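Local coordinates for protein E3 homolog (Yaba-like disease virus, PDB 1SFU) that binds left-handed Z-form nucleic acid through its N-terminal Zalpha domain and, as in related poxvirus proteins, probably blocks host antiviral responses triggered by double-stranded RNA, at residues E12-S15 with L16-E20; K43-I46 with N47-L50; Y51-K55 with E56-K60. All coordinates share one frame; numbering follows the deposited sequence.

The three contacts are local ones, interaction 1 within helix 11-22, interaction 2 within the first half of helix 43-55, and interaction 3 where that helix ends and strand 59-62 begins. Interactions 2 and 3 meet the bound Z-DNA directly, along consecutive nucleotides of chain A, whereas interaction 1 stays about 11 Å from the nucleic acid at its nearest atom. It backs the recognition helix instead: V17 CG1 lies 3.7 Å from L50 CD2, and F14 CZ lies 3.7 Å from L53 CD1. The centres of interactions 1 and 2 are 10 Å apart, and that of interaction 3 is 12 Å from each.

Interaction 1 (E12-S15 with L16-E20); sequences EIFS and LVKKE
E12-S15 and L16-E20 are successive turns of helix 11-22, and the contact between them is an ordinary i to i+4 one, on the helix that packs behind helix 43-55. Four backbone bonds carry it, from the amides of L16, V17, K18 and K19 to the carbonyls of E12, I13, F14 and S15; V17 N to I13 O, at 2.9 Å, is nearly straight at 164°. Toward the L39 loop, the E12 side chain reaches forward one turn and its carboxylate crosses the end of L16 at a slant. E12 OE1 to L16 CD1, 3.1 Å, is close packing of an exposed acid against a methyl, with no bond implied. CG anti to the backbone N (chi1 -169°) and a bend at chi2 (-90°) bring the carboxylate there. S15, suited to the surface, hydrogen-bonds through OG to A11 O, one turn back. The inward side is apolar: I13 CG2 and V17 CG2 are 4.5 Å apart, and these branched chains reach I41 and L50 respectively. F14 CE2 lies 4.3 Å from K18 CD; the lysine supplies methylenes while its extended chain carries the amine away from F14. Helix 11-22 is the first helix of the three-helix core of a winged helix-turn-helix Zalpha domain.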
ATOM      1  N   GLU C  12       5.659  15.722  15.289  1.00 45.92           N
ATOM      2  CA  GLU C  12       6.209  15.238  16.544  1.00 43.38           C
ATOM      3  C   GLU C  12       6.642  13.783  16.397  1.00 40.23           C
ATOM      4  O   GLU C  12       7.559  13.321  17.077  1.00 38.50           O
ATOM      5  CB  GLU C  12       5.178  15.394  17.662  1.00 46.45           C
ATOM      6  CG  GLU C  12       5.744  15.168  19.054  1.00 48.95           C
ATOM      7  CD  GLU C  12       5.662  13.723  19.488  1.00 49.65           C
ATOM      8  OE1 GLU C  12       6.261  13.379  20.530  1.00 50.07           O
ATOM      9  OE2 GLU C  12       4.986  12.934  18.790  1.00 50.69           O
ATOM     10  N   ILE C  13       5.980  13.066  15.497  1.00 38.00           N
ATOM     11  CA  ILE C  13       6.309  11.668  15.249  1.00 34.42           C
ATOM     12  C   ILE C  13       7.620  11.680  14.475  1.00 31.40           C
ATOM     13  O   ILE C  13       8.564  10.960  14.802  1.00 28.98           O
ATOM     14  CB  ILE C  13       5.229  10.986  14.394  1.00 35.42           C
ATOM     15  CG1 ILE C  13       3.839  11.441  14.854  1.00 37.56           C
ATOM     16  CG2 ILE C  13       5.363   9.474  14.514  1.00 35.22           C
ATOM     17  CD1 ILE C  13       2.712  11.024  13.925  1.00 39.08           C
ATOM     18  N   PHE C  14       7.661  12.518  13.446  1.00 29.53           N
ATOM     19  CA  PHE C  14       8.849  12.674  12.621  1.00 30.05           C
ATOM     20  C   PHE C  14      10.044  12.964  13.531  1.00 29.96           C
ATOM     21  O   PHE C  14      11.096  12.344  13.409  1.00 29.53           O
ATOM     22  CB  PHE C  14       8.644  13.835  11.649  1.00 31.14           C
ATOM     23  CG  PHE C  14       9.838  14.128  10.787  1.00 32.93           C
ATOM     24  CD1 PHE C  14      10.049  13.428   9.601  1.00 31.94           C
ATOM     25  CD2 PHE C  14      10.759  15.106  11.162  1.00 32.19           C
ATOM     26  CE1 PHE C  14      11.161  13.699   8.800  1.00 31.40           C
ATOM     27  CE2 PHE C  14      11.867  15.379  10.372  1.00 31.86           C
ATOM     28  CZ  PHE C  14      12.068  14.674   9.186  1.00 31.09           C
ATOM     29  N   SER C  15       9.873  13.911  14.451  1.00 28.61           N
ATOM     30  CA  SER C  15      10.943  14.277  15.373  1.00 27.35           C
ATOM     31  C   SER C  15      11.349  13.115  16.279  1.00 26.21           C
ATOM     32  O   SER C  15      12.531  12.907  16.538  1.00 25.55           O
ATOM     33  CB  SER C  15      10.516  15.481  16.224  1.00 26.96           C
ATOM     34  OG  SER C  15      10.181  16.588  15.399  1.00 26.72           O
ATOM     35  N   LEU C  16      10.372  12.357  16.768  1.00 26.04           N
ATOM     36  CA  LEU C  16      10.687  11.229  17.636  1.00 25.96           C
ATOM     37  C   LEU C  16      11.481  10.172  16.872  1.00 26.05           C
ATOM     38  O   LEU C  16      12.439   9.605  17.396  1.00 27.49           O
ATOM     39  CB  LEU C  16       9.408  10.594  18.186  1.00 27.88           C
ATOM     40  CG  LEU C  16       8.566  11.412  19.165  1.00 30.17           C
ATOM     41  CD1 LEU C  16       7.228  10.716  19.390  1.00 28.93           C
ATOM     42  CD2 LEU C  16       9.328  11.577  20.475  1.00 29.77           C
ATOM     43  N   VAL C  17      11.080   9.909  15.632  1.00 23.98           N
ATOM     44  CA  VAL C  17      11.772   8.905  14.829  1.00 23.32           C
ATOM     45  C   VAL C  17      13.187   9.347  14.464  1.00 21.25           C
ATOM     46  O   VAL C  17      14.131   8.555  14.528  1.00 23.34           O
ATOM     47  CB  VAL C  17      10.995   8.591  13.525  1.00 20.71           C
ATOM     48  CG1 VAL C  17      11.725   7.518  12.729  1.00 19.79           C
ATOM     49  CG2 VAL C  17       9.592   8.137  13.855  1.00 19.69           C
ATOM     50  N   LYS C  18      13.335  10.608  14.071  1.00 22.74           N
ATOM     51  CA  LYS C  18      14.652  11.113  13.697  1.00 23.52           C
ATOM     52  C   LYS C  18      15.612  11.006  14.878  1.00 24.64           C
ATOM     53  O   LYS C  18      16.756  10.564  14.733  1.00 24.77           O
ATOM     54  CB  LYS C  18      14.550  12.565  13.221  1.00 22.14           C
ATOM     55  CG  LYS C  18      15.883  13.168  12.774  1.00 25.04           C
ATOM     56  CD  LYS C  18      15.667  14.520  12.104  1.00 24.37           C
ATOM     57  CE  LYS C  18      16.986  15.205  11.775  1.00 25.94           C
ATOM     58  NZ  LYS C  18      16.754  16.531  11.113  1.00 25.00           N
ATOM     59  N   LYS C  19      15.136  11.393  16.056  1.00 26.15           N
ATOM     60  CA  LYS C  19      15.960  11.331  17.254  1.00 28.72           C
ATOM     61  C   LYS C  19      16.404   9.891  17.500  1.00 28.56           C
ATOM     62  O   LYS C  19      17.554   9.644  17.842  1.00 26.97           O
ATOM     63  CB  LYS C  19      15.174  11.858  18.455  1.00 31.46           C
ATOM     64  CG  LYS C  19      16.041  12.320  19.609  1.00 34.99           C
ATOM     65  CD  LYS C  19      15.225  13.095  20.641  1.00 37.70           C
ATOM     66  CE  LYS C  19      16.131  13.787  21.651  1.00 38.47           C
ATOM     67  NZ  LYS C  19      17.050  14.755  20.978  1.00 38.10           N
ATOM     68  N   GLU C  20      15.496   8.938  17.303  1.00 30.15           N
ATOM     69  CA  GLU C  20      15.821   7.531  17.516  1.00 31.60           C
ATOM     70  C   GLU C  20      16.880   7.005  16.553  1.00 32.35           C
ATOM     71  O   GLU C  20      17.831   6.346  16.971  1.00 32.86           O
ATOM     72  CB  GLU C  20      14.567   6.661  17.387  1.00 34.05           C
ATOM     73  CG  GLU C  20      13.565   6.823  18.512  1.00 37.23           C
ATOM     74  CD  GLU C  20      14.123   6.398  19.856  1.00 38.81           C
ATOM     75  OE1 GLU C  20      14.437   5.197  20.027  1.00 39.92           O
ATOM     76  OE2 GLU C  20      14.250   7.271  20.739  1.00 41.15           O
TER

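Interaction 2 (K43-I46 with N47-L50). With nucleotides of chain A.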
ATOM      1  N   LYS C  43       2.791   1.265  13.479  1.00 35.88           N
ATOM      2  CA  LYS C  43       3.839   1.011  12.499  1.00 33.16           C
ATOM      3  C   LYS C  43       3.610   1.846  11.239  1.00 32.61           C
ATOM      4  O   LYS C  43       4.565   2.314  10.617  1.00 31.10           O
ATOM      5  CB  LYS C  43       3.890  -0.483  12.157  1.00 33.05           C
ATOM      6  CG  LYS C  43       5.114  -0.901  11.346  1.00 34.93           C
ATOM      7  CD  LYS C  43       5.242  -2.423  11.232  1.00 36.69           C
ATOM      8  CE  LYS C  43       4.082  -3.042  10.459  1.00 37.51           C
ATOM      9  NZ  LYS C  43       4.020  -2.553   9.052  1.00 42.22           N
ATOM     10  N   LYS C  44       2.348   2.047  10.868  1.00 30.74           N
ATOM     11  CA  LYS C  44       2.054   2.848   9.684  1.00 31.20           C
ATOM     12  C   LYS C  44       2.579   4.275   9.864  1.00 30.35           C
ATOM     13  O   LYS C  44       3.161   4.853   8.941  1.00 30.17           O
ATOM     14  CB  LYS C  44       0.548   2.894   9.396  1.00 30.77           C
ATOM     15  CG  LYS C  44       0.207   3.820   8.235  1.00 32.25           C
ATOM     16  CD  LYS C  44      -1.278   3.816   7.857  1.00 32.74           C
ATOM     17  CE  LYS C  44      -1.512   4.754   6.678  1.00 32.01           C
ATOM     18  NZ  LYS C  44      -2.911   4.764   6.178  1.00 30.94           N
ATOM     19  N   LYS C  45       2.370   4.844  11.048  1.00 28.37           N
ATOM     20  CA  LYS C  45       2.849   6.199  11.316  1.00 28.10           C
ATOM     21  C   LYS C  45       4.375   6.220  11.265  1.00 24.76           C
ATOM     22  O   LYS C  45       4.969   7.120  10.678  1.00 23.97           O
ATOM     23  CB  LYS C  45       2.376   6.688  12.690  1.00 30.67           C
ATOM     24  CG  LYS C  45       0.894   7.043  12.776  1.00 35.53           C
ATOM     25  CD  LYS C  45       0.558   7.639  14.146  1.00 38.78           C
ATOM     26  CE  LYS C  45      -0.915   8.020  14.264  1.00 41.39           C
ATOM     27  NZ  LYS C  45      -1.305   9.061  13.270  1.00 43.95           N
ATOM     28  N   ILE C  46       4.999   5.221  11.882  1.00 22.26           N
ATOM     29  CA  ILE C  46       6.457   5.115  11.898  1.00 22.13           C
ATOM     30  C   ILE C  46       7.027   5.076  10.474  1.00 21.18           C
ATOM     31  O   ILE C  46       8.033   5.728  10.185  1.00 19.62           O
ATOM     32  CB  ILE C  46       6.913   3.846  12.655  1.00 21.85           C
ATOM     33  CG1 ILE C  46       6.565   3.961  14.140  1.00 23.41           C
ATOM     34  CG2 ILE C  46       8.408   3.634  12.471  1.00 19.94           C
ATOM     35  CD1 ILE C  46       7.296   5.076  14.868  1.00 25.57           C
ATOM     36  N   ASN C  47       6.385   4.308   9.592  1.00 21.92           N
ATOM     37  CA  ASN C  47       6.830   4.190   8.199  1.00 21.78           C
ATOM     38  C   ASN C  47       6.654   5.491   7.422  1.00 21.33           C
ATOM     39  O   ASN C  47       7.512   5.870   6.627  1.00 20.82           O
ATOM     40  CB  ASN C  47       6.070   3.071   7.471  1.00 21.20           C
ATOM     41  CG  ASN C  47       6.717   1.711   7.649  1.00 19.62           C
ATOM     42  OD1 ASN C  47       7.945   1.593   7.705  1.00 16.05           O
ATOM     43  ND2 ASN C  47       5.894   0.668   7.717  1.00 19.94           N
ATOM     44  N   GLN C  48       5.535   6.170   7.637  1.00 22.30           N
ATOM     45  CA  GLN C  48       5.298   7.428   6.944  1.00 22.90           C
ATOM     46  C   GLN C  48       6.461   8.389   7.194  1.00 24.02           C
ATOM     47  O   GLN C  48       6.861   9.130   6.302  1.00 22.56           O
ATOM     48  CB  GLN C  48       3.987   8.065   7.419  1.00 24.67           C
ATOM     49  CG  GLN C  48       2.733   7.339   6.952  1.00 26.45           C
ATOM     50  CD  GLN C  48       1.471   7.986   7.486  1.00 30.20           C
ATOM     51  OE1 GLN C  48       1.330   8.183   8.689  1.00 29.23           O
ATOM     52  NE2 GLN C  48       0.544   8.320   6.590  1.00 28.38           N
ATOM     53  N   GLN C  49       7.002   8.368   8.408  1.00 21.87           N
ATOM     54  CA  GLN C  49       8.117   9.245   8.749  1.00 24.16           C
ATOM     55  C   GLN C  49       9.473   8.709   8.279  1.00 23.73           C
ATOM     56  O   GLN C  49      10.324   9.474   7.815  1.00 25.75           O
ATOM     57  CB  GLN C  49       8.146   9.493  10.258  1.00 25.74           C
ATOM     58  CG  GLN C  49       6.873  10.145  10.782  1.00 30.07           C
ATOM     59  CD  GLN C  49       6.359  11.247   9.861  1.00 31.49           C
ATOM     60  OE1 GLN C  49       7.093  12.163   9.494  1.00 33.65           O
ATOM     61  NE2 GLN C  49       5.088  11.157   9.483  1.00 34.47           N
ATOM     62  N   LEU C  50       9.673   7.399   8.393  1.00 21.55           N
ATOM     63  CA  LEU C  50      10.926   6.791   7.966  1.00 21.30           C
ATOM     64  C   LEU C  50      11.218   7.062   6.496  1.00 20.29           C
ATOM     65  O   LEU C  50      12.345   7.395   6.140  1.00 21.37           O
ATOM     66  CB  LEU C  50      10.906   5.283   8.216  1.00 16.72           C
ATOM     67  CG  LEU C  50      11.163   4.824   9.649  1.00 18.97           C
ATOM     68  CD1 LEU C  50      10.930   3.323   9.751  1.00 18.99           C
ATOM     69  CD2 LEU C  50      12.587   5.170  10.054  1.00 17.09           C
TER
ATOM     70  P    DG A   5       2.543   1.163   6.041  1.00 19.93           P
ATOM     71  OP1  DG A   5       3.434   0.487   7.009  1.00 20.56           O
ATOM     72  OP2  DG A   5       1.152   1.512   6.431  1.00 20.78           O
ATOM     73  O5'  DG A   5       3.275   2.495   5.572  1.00 20.05           O
ATOM     74  C5'  DG A   5       2.701   3.294   4.543  1.00 22.69           C
ATOM     75  C4'  DG A   5       3.630   4.426   4.167  1.00 20.46           C
ATOM     76  O4'  DG A   5       4.884   3.874   3.710  1.00 16.31           O
ATOM     77  C3'  DG A   5       3.105   5.272   3.016  1.00 22.35           C
ATOM     78  O3'  DG A   5       2.565   6.482   3.554  1.00 25.34           O
ATOM     79  C2'  DG A   5       4.369   5.692   2.283  1.00 20.38           C
ATOM     80  C1'  DG A   5       5.398   4.625   2.625  1.00 18.60           C
ATOM     81  N9   DG A   5       5.713   3.684   1.553  1.00 18.98           N
ATOM     82  C8   DG A   5       6.965   3.389   1.072  1.00 18.85           C
ATOM     83  N7   DG A   5       6.956   2.469   0.145  1.00 19.15           N
ATOM     84  C5   DG A   5       5.615   2.141  -0.005  1.00 17.56           C
ATOM     85  C6   DG A   5       4.997   1.189  -0.861  1.00 19.96           C
ATOM     86  O6   DG A   5       5.535   0.416  -1.669  1.00 17.65           O
ATOM     87  N1   DG A   5       3.612   1.181  -0.702  1.00 18.32           N
ATOM     88  C2   DG A   5       2.915   1.974   0.178  1.00 19.45           C
ATOM     89  N2   DG A   5       1.580   1.807   0.187  1.00 16.80           N
ATOM     90  N3   DG A   5       3.483   2.859   0.990  1.00 17.91           N
ATOM     91  C4   DG A   5       4.828   2.890   0.844  1.00 17.85           C
ATOM     92  P    DC A   6       1.084   6.941   3.133  1.00 28.24           P
ATOM     93  OP1  DC A   6       0.780   8.210   3.858  1.00 26.64           O
ATOM     94  OP2  DC A   6       0.173   5.780   3.289  1.00 27.04           O
ATOM     95  O5'  DC A   6       1.227   7.251   1.576  1.00 25.67           O
ATOM     96  C5'  DC A   6       0.287   8.088   0.904  1.00 26.31           C
ATOM     97  C4'  DC A   6      -0.378   7.331  -0.223  1.00 24.92           C
ATOM     98  O4'  DC A   6       0.603   6.993  -1.231  1.00 23.08           O
ATOM     99  C3'  DC A   6      -1.039   6.010   0.185  1.00 25.23           C
ATOM    100  O3'  DC A   6      -2.256   5.829  -0.542  1.00 28.66           O
ATOM    101  C2'  DC A   6      -0.043   4.966  -0.275  1.00 22.87           C
ATOM    102  C1'  DC A   6       0.500   5.614  -1.534  1.00 21.65           C
ATOM    103  N1   DC A   6       1.826   5.132  -1.931  1.00 20.35           N
ATOM    104  C2   DC A   6       1.909   4.136  -2.914  1.00 16.34           C
ATOM    105  O2   DC A   6       0.866   3.719  -3.432  1.00 18.63           O
ATOM    106  N3   DC A   6       3.117   3.658  -3.268  1.00 16.96           N
ATOM    107  C4   DC A   6       4.219   4.134  -2.683  1.00 16.69           C
ATOM    108  N4   DC A   6       5.394   3.612  -3.047  1.00 16.36           N
ATOM    109  C5   DC A   6       4.164   5.161  -1.693  1.00 18.95           C
ATOM    110  C6   DC A   6       2.959   5.628  -1.353  1.00 17.59           C
TER
HETATM  111  O   HOH W   1       6.985  -2.492   7.829  1.00 45.55           O
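K43-I46 and N47-L50 are successive turns of helix 43-55, the recognition helix of a winged helix-turn-helix domain, which grips the Z-DNA backbone. Main-chain bonds set the frame: N47, Q48, Q49 and L50 donate to K43, K44, K45 and I46, and N47 N to K43 O is 2.9 Å. The apolar contact lies on the inner side, where the side chains run side by side with I46 CG2 3.7 Å from L50 CD1; both also pack on V17, and I46 reaches L35, so branched aliphatic chains suit a place between helices. Among the polar contacts, N47 ND2 gives a 2.6 Å hydrogen bond to OP1 of DG5 of chain A; the short asparagine amide suits a phosphate lying close to the helix. K43 lies alongside it, its chain bent at chi3 and chi4 to bring NZ to a water, which also accepts a weak bond from N47 ND2. The extended K44 runs its methylenes past OP2 of DG5, and its amine ends nearer the DC6 phosphate, where its charge probably adds a longer-range attraction. Q48 reaches that next phosphate too: with chi2 at 178° its chain stretches out, and NE2 meets OP1 of DC6 of chain A at 2.7 Å with an N-H...O angle of 166°.

Interaction 3 (Y51-K55 with E56-K60); sequences YKLQK and EDTVK. With nucleotides of chain A.
A non-glycine residue in the left-handed conformation, D57 (phi 66°), ends the recognition helix where Y51-K55 passes into E56-K60. It is the C-prime residue of a Schellman motif: T58 N bonds to L53 O at 3.3 Å, and D57 N to Q54 O at 2.9 Å. A water that donates to both K55 O and D57 OD2 bridges the turn; D57 is exposed, which suits a charged side chain. Past it the chain folds back, and L53 receives T58 and V59: L53 CD1 meets T58 CB at 3.5 Å, while V59 crosses at about a right angle with CG1 3.9 Å from L53 CB. The valine chi1 of 69° puts CG1 between its own backbone N and carbonyl carbon, where it packs 3.5 Å from Q54 N. F14 covers L53 from helix 11-22. Q54 CA adds a CA-H...O contact to V59 O. One turn earlier, Y51 faces the DNA. C8 of DG5 of chain A sits over the centre of its ring, 3.3 Å above the plane, and OH donates a 2.6 Å hydrogen bond to OP1 of DC4 of chain A. W69 meets the ring edge-to-face. Tyrosine thus joins an aromatic face to a phosphate-binding hydroxyl, consistent with recognition of the syn purine that marks Z-DNA.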
ATOM      1  N   TYR C  51      10.211   6.929   5.639  1.00 20.56           N
ATOM      2  CA  TYR C  51      10.438   7.183   4.221  1.00 21.64           C
ATOM      3  C   TYR C  51      10.640   8.668   3.934  1.00 23.15           C
ATOM      4  O   TYR C  51      11.374   9.024   3.021  1.00 24.28           O
ATOM      5  CB  TYR C  51       9.302   6.601   3.370  1.00 18.82           C
ATOM      6  CG  TYR C  51       9.386   5.093   3.271  1.00 16.77           C
ATOM      7  CD1 TYR C  51       8.657   4.267   4.128  1.00 14.21           C
ATOM      8  CD2 TYR C  51      10.250   4.496   2.361  1.00 16.88           C
ATOM      9  CE1 TYR C  51       8.796   2.868   4.074  1.00 12.58           C
ATOM     10  CE2 TYR C  51      10.400   3.112   2.296  1.00 17.25           C
ATOM     11  CZ  TYR C  51       9.675   2.303   3.150  1.00 18.30           C
ATOM     12  OH  TYR C  51       9.852   0.935   3.082  1.00 15.42           O
ATOM     13  N   LYS C  52       9.998   9.529   4.716  1.00 26.84           N
ATOM     14  CA  LYS C  52      10.167  10.974   4.543  1.00 28.83           C
ATOM     15  C   LYS C  52      11.590  11.325   4.987  1.00 28.77           C
ATOM     16  O   LYS C  52      12.277  12.138   4.367  1.00 29.34           O
ATOM     17  CB  LYS C  52       9.157  11.744   5.402  1.00 31.10           C
ATOM     18  CG  LYS C  52       7.703  11.646   4.948  1.00 37.01           C
ATOM     19  CD  LYS C  52       6.762  12.230   6.013  1.00 20.04           C
ATOM     20  CE  LYS C  52       5.294  12.169   5.609  1.00 20.04           C
ATOM     21  NZ  LYS C  52       4.971  13.132   4.519  1.00 20.04           N
ATOM     22  N   LEU C  53      12.032  10.684   6.060  1.00 28.74           N
ATOM     23  CA  LEU C  53      13.360  10.915   6.593  1.00 28.29           C
ATOM     24  C   LEU C  53      14.430  10.440   5.607  1.00 28.52           C
ATOM     25  O   LEU C  53      15.511  11.029   5.521  1.00 28.25           O
ATOM     26  CB  LEU C  53      13.503  10.188   7.927  1.00 30.47           C
ATOM     27  CG  LEU C  53      14.699  10.526   8.811  1.00 33.01           C
ATOM     28  CD1 LEU C  53      14.674  12.007   9.202  1.00 32.97           C
ATOM     29  CD2 LEU C  53      14.643   9.645  10.054  1.00 35.70           C
ATOM     30  N   GLN C  54      14.137   9.381   4.853  1.00 26.73           N
ATOM     31  CA  GLN C  54      15.114   8.892   3.884  1.00 27.00           C
ATOM     32  C   GLN C  54      15.269   9.926   2.778  1.00 26.58           C
ATOM     33  O   GLN C  54      16.353  10.097   2.224  1.00 26.28           O
ATOM     34  CB  GLN C  54      14.690   7.545   3.283  1.00 26.59           C
ATOM     35  CG  GLN C  54      15.673   7.029   2.240  1.00 25.04           C
ATOM     36  CD  GLN C  54      15.370   5.624   1.771  1.00 28.16           C
ATOM     37  OE1 GLN C  54      14.245   5.318   1.365  1.00 28.63           O
ATOM     38  NE2 GLN C  54      16.379   4.757   1.809  1.00 25.51           N
ATOM     39  N   LYS C  55      14.179  10.618   2.461  1.00 27.69           N
ATOM     40  CA  LYS C  55      14.220  11.646   1.431  1.00 29.50           C
ATOM     41  C   LYS C  55      15.153  12.770   1.861  1.00 30.49           C
ATOM     42  O   LYS C  55      15.731  13.462   1.022  1.00 32.02           O
ATOM     43  CB  LYS C  55      12.818  12.191   1.165  1.00 32.57           C
ATOM     44  CG  LYS C  55      11.910  11.177   0.483  1.00 35.77           C
ATOM     45  CD  LYS C  55      10.553  11.765   0.129  1.00 39.48           C
ATOM     46  CE  LYS C  55       9.740  10.770  -0.691  1.00 41.69           C
ATOM     47  NZ  LYS C  55       8.397  11.302  -1.067  1.00 44.72           N
ATOM     48  N   GLU C  56      15.314  12.942   3.168  1.00 27.86           N
ATOM     49  CA  GLU C  56      16.193  13.981   3.683  1.00 29.11           C
ATOM     50  C   GLU C  56      17.600  13.444   3.952  1.00 28.73           C
ATOM     51  O   GLU C  56      18.446  14.146   4.504  1.00 28.95           O
ATOM     52  CB  GLU C  56      15.605  14.589   4.957  1.00 29.97           C
ATOM     53  CG  GLU C  56      14.233  15.194   4.753  1.00 34.10           C
ATOM     54  CD  GLU C  56      13.708  15.881   5.995  1.00 36.47           C
ATOM     55  OE1 GLU C  56      12.574  16.397   5.952  1.00 37.37           O
ATOM     56  OE2 GLU C  56      14.431  15.911   7.013  1.00 37.40           O
ATOM     57  N   ASP C  57      17.835  12.193   3.557  1.00 27.76           N
ATOM     58  CA  ASP C  57      19.134  11.549   3.716  1.00 27.32           C
ATOM     59  C   ASP C  57      19.620  11.287   5.138  1.00 27.00           C
ATOM     60  O   ASP C  57      20.801  11.001   5.347  1.00 29.55           O
ATOM     61  CB  ASP C  57      20.196  12.354   2.972  1.00 29.74           C
ATOM     62  CG  ASP C  57      19.857  12.539   1.510  1.00 31.33           C
ATOM     63  OD1 ASP C  57      19.513  11.535   0.848  1.00 31.96           O
ATOM     64  OD2 ASP C  57      19.940  13.685   1.024  1.00 35.34           O
ATOM     65  N   THR C  58      18.728  11.374   6.115  1.00 23.78           N
ATOM     66  CA  THR C  58      19.116  11.126   7.500  1.00 23.76           C
ATOM     67  C   THR C  58      19.190   9.621   7.757  1.00 22.45           C
ATOM     68  O   THR C  58      19.980   9.156   8.577  1.00 21.87           O
ATOM     69  CB  THR C  58      18.101  11.746   8.476  1.00 24.89           C
ATOM     70  OG1 THR C  58      18.015  13.152   8.232  1.00 24.03           O
ATOM     71  CG2 THR C  58      18.520  11.504   9.916  1.00 24.22           C
ATOM     72  N   VAL C  59      18.364   8.866   7.041  1.00 20.52           N
ATOM     73  CA  VAL C  59      18.326   7.417   7.198  1.00 20.53           C
ATOM     74  C   VAL C  59      18.388   6.737   5.831  1.00 19.00           C
ATOM     75  O   VAL C  59      18.052   7.339   4.814  1.00 17.77           O
ATOM     76  CB  VAL C  59      17.024   6.985   7.923  1.00 22.20           C
ATOM     77  CG1 VAL C  59      15.821   7.227   7.011  1.00 19.75           C
ATOM     78  CG2 VAL C  59      17.108   5.522   8.341  1.00 22.16           C
ATOM     79  N   LYS C  60      18.826   5.485   5.814  1.00 20.22           N
ATOM     80  CA  LYS C  60      18.935   4.717   4.581  1.00 22.13           C
ATOM     81  C   LYS C  60      18.228   3.379   4.779  1.00 22.14           C
ATOM     82  O   LYS C  60      18.483   2.671   5.759  1.00 21.44           O
ATOM     83  CB  LYS C  60      20.415   4.498   4.228  1.00 25.28           C
ATOM     84  CG  LYS C  60      20.684   3.402   3.191  1.00 25.88           C
ATOM     85  CD  LYS C  60      20.115   3.750   1.830  1.00 26.33           C
ATOM     86  CE  LYS C  60      20.206   2.563   0.868  1.00 26.43           C
ATOM     87  NZ  LYS C  60      19.653   2.894  -0.478  1.00 28.38           N
TER
ATOM     88  P    DG A   5       2.543   1.163   6.041  1.00 19.93           P
ATOM     89  OP1  DG A   5       3.434   0.487   7.009  1.00 20.56           O
ATOM     90  OP2  DG A   5       1.152   1.512   6.431  1.00 20.78           O
ATOM     91  O5'  DG A   5       3.275   2.495   5.572  1.00 20.05           O
ATOM     92  C5'  DG A   5       2.701   3.294   4.543  1.00 22.69           C
ATOM     93  C4'  DG A   5       3.630   4.426   4.167  1.00 20.46           C
ATOM     94  O4'  DG A   5       4.884   3.874   3.710  1.00 16.31           O
ATOM     95  C3'  DG A   5       3.105   5.272   3.016  1.00 22.35           C
ATOM     96  O3'  DG A   5       2.565   6.482   3.554  1.00 25.34           O
ATOM     97  C2'  DG A   5       4.369   5.692   2.283  1.00 20.38           C
ATOM     98  C1'  DG A   5       5.398   4.625   2.625  1.00 18.60           C
ATOM     99  N9   DG A   5       5.713   3.684   1.553  1.00 18.98           N
ATOM    100  C8   DG A   5       6.965   3.389   1.072  1.00 18.85           C
ATOM    101  N7   DG A   5       6.956   2.469   0.145  1.00 19.15           N
ATOM    102  C5   DG A   5       5.615   2.141  -0.005  1.00 17.56           C
ATOM    103  C6   DG A   5       4.997   1.189  -0.861  1.00 19.96           C
ATOM    104  O6   DG A   5       5.535   0.416  -1.669  1.00 17.65           O
ATOM    105  N1   DG A   5       3.612   1.181  -0.702  1.00 18.32           N
ATOM    106  C2   DG A   5       2.915   1.974   0.178  1.00 19.45           C
ATOM    107  N2   DG A   5       1.580   1.807   0.187  1.00 16.80           N
ATOM    108  N3   DG A   5       3.483   2.859   0.990  1.00 17.91           N
ATOM    109  C4   DG A   5       4.828   2.890   0.844  1.00 17.85           C
ATOM    110  P    DC A   4       7.362  -1.547   4.372  1.00 22.16           P
ATOM    111  OP1  DC A   4       8.449  -0.569   4.643  1.00 20.82           O
ATOM    112  OP2  DC A   4       6.548  -2.059   5.493  1.00 19.92           O
ATOM    113  O5'  DC A   4       6.374  -0.973   3.262  1.00 19.07           O
ATOM    114  C5'  DC A   4       5.919   0.372   3.299  1.00 18.46           C
ATOM    115  C4'  DC A   4       4.411   0.415   3.204  1.00 17.15           C
ATOM    116  O4'  DC A   4       3.977  -0.107   1.920  1.00 18.12           O
ATOM    117  C3'  DC A   4       3.678  -0.406   4.268  1.00 16.58           C
ATOM    118  O3'  DC A   4       2.498   0.285   4.701  1.00 17.33           O
ATOM    119  C2'  DC A   4       3.256  -1.655   3.518  1.00 17.10           C
ATOM    120  C1'  DC A   4       2.978  -1.100   2.133  1.00 15.56           C
ATOM    121  N1   DC A   4       3.095  -2.104   1.066  1.00 17.72           N
ATOM    122  C2   DC A   4       1.932  -2.667   0.554  1.00 17.41           C
ATOM    123  O2   DC A   4       0.846  -2.296   1.012  1.00 15.67           O
ATOM    124  N3   DC A   4       2.017  -3.604  -0.425  1.00 16.90           N
ATOM    125  C4   DC A   4       3.213  -3.978  -0.885  1.00 15.97           C
ATOM    126  N4   DC A   4       3.257  -4.915  -1.852  1.00 15.10           N
ATOM    127  C5   DC A   4       4.422  -3.414  -0.380  1.00 16.29           C
ATOM    128  C6   DC A   4       4.317  -2.488   0.587  1.00 17.38           C
TER
HETATM  129  O   HOH W   2      17.748  15.466   0.554  1.00 44.78           O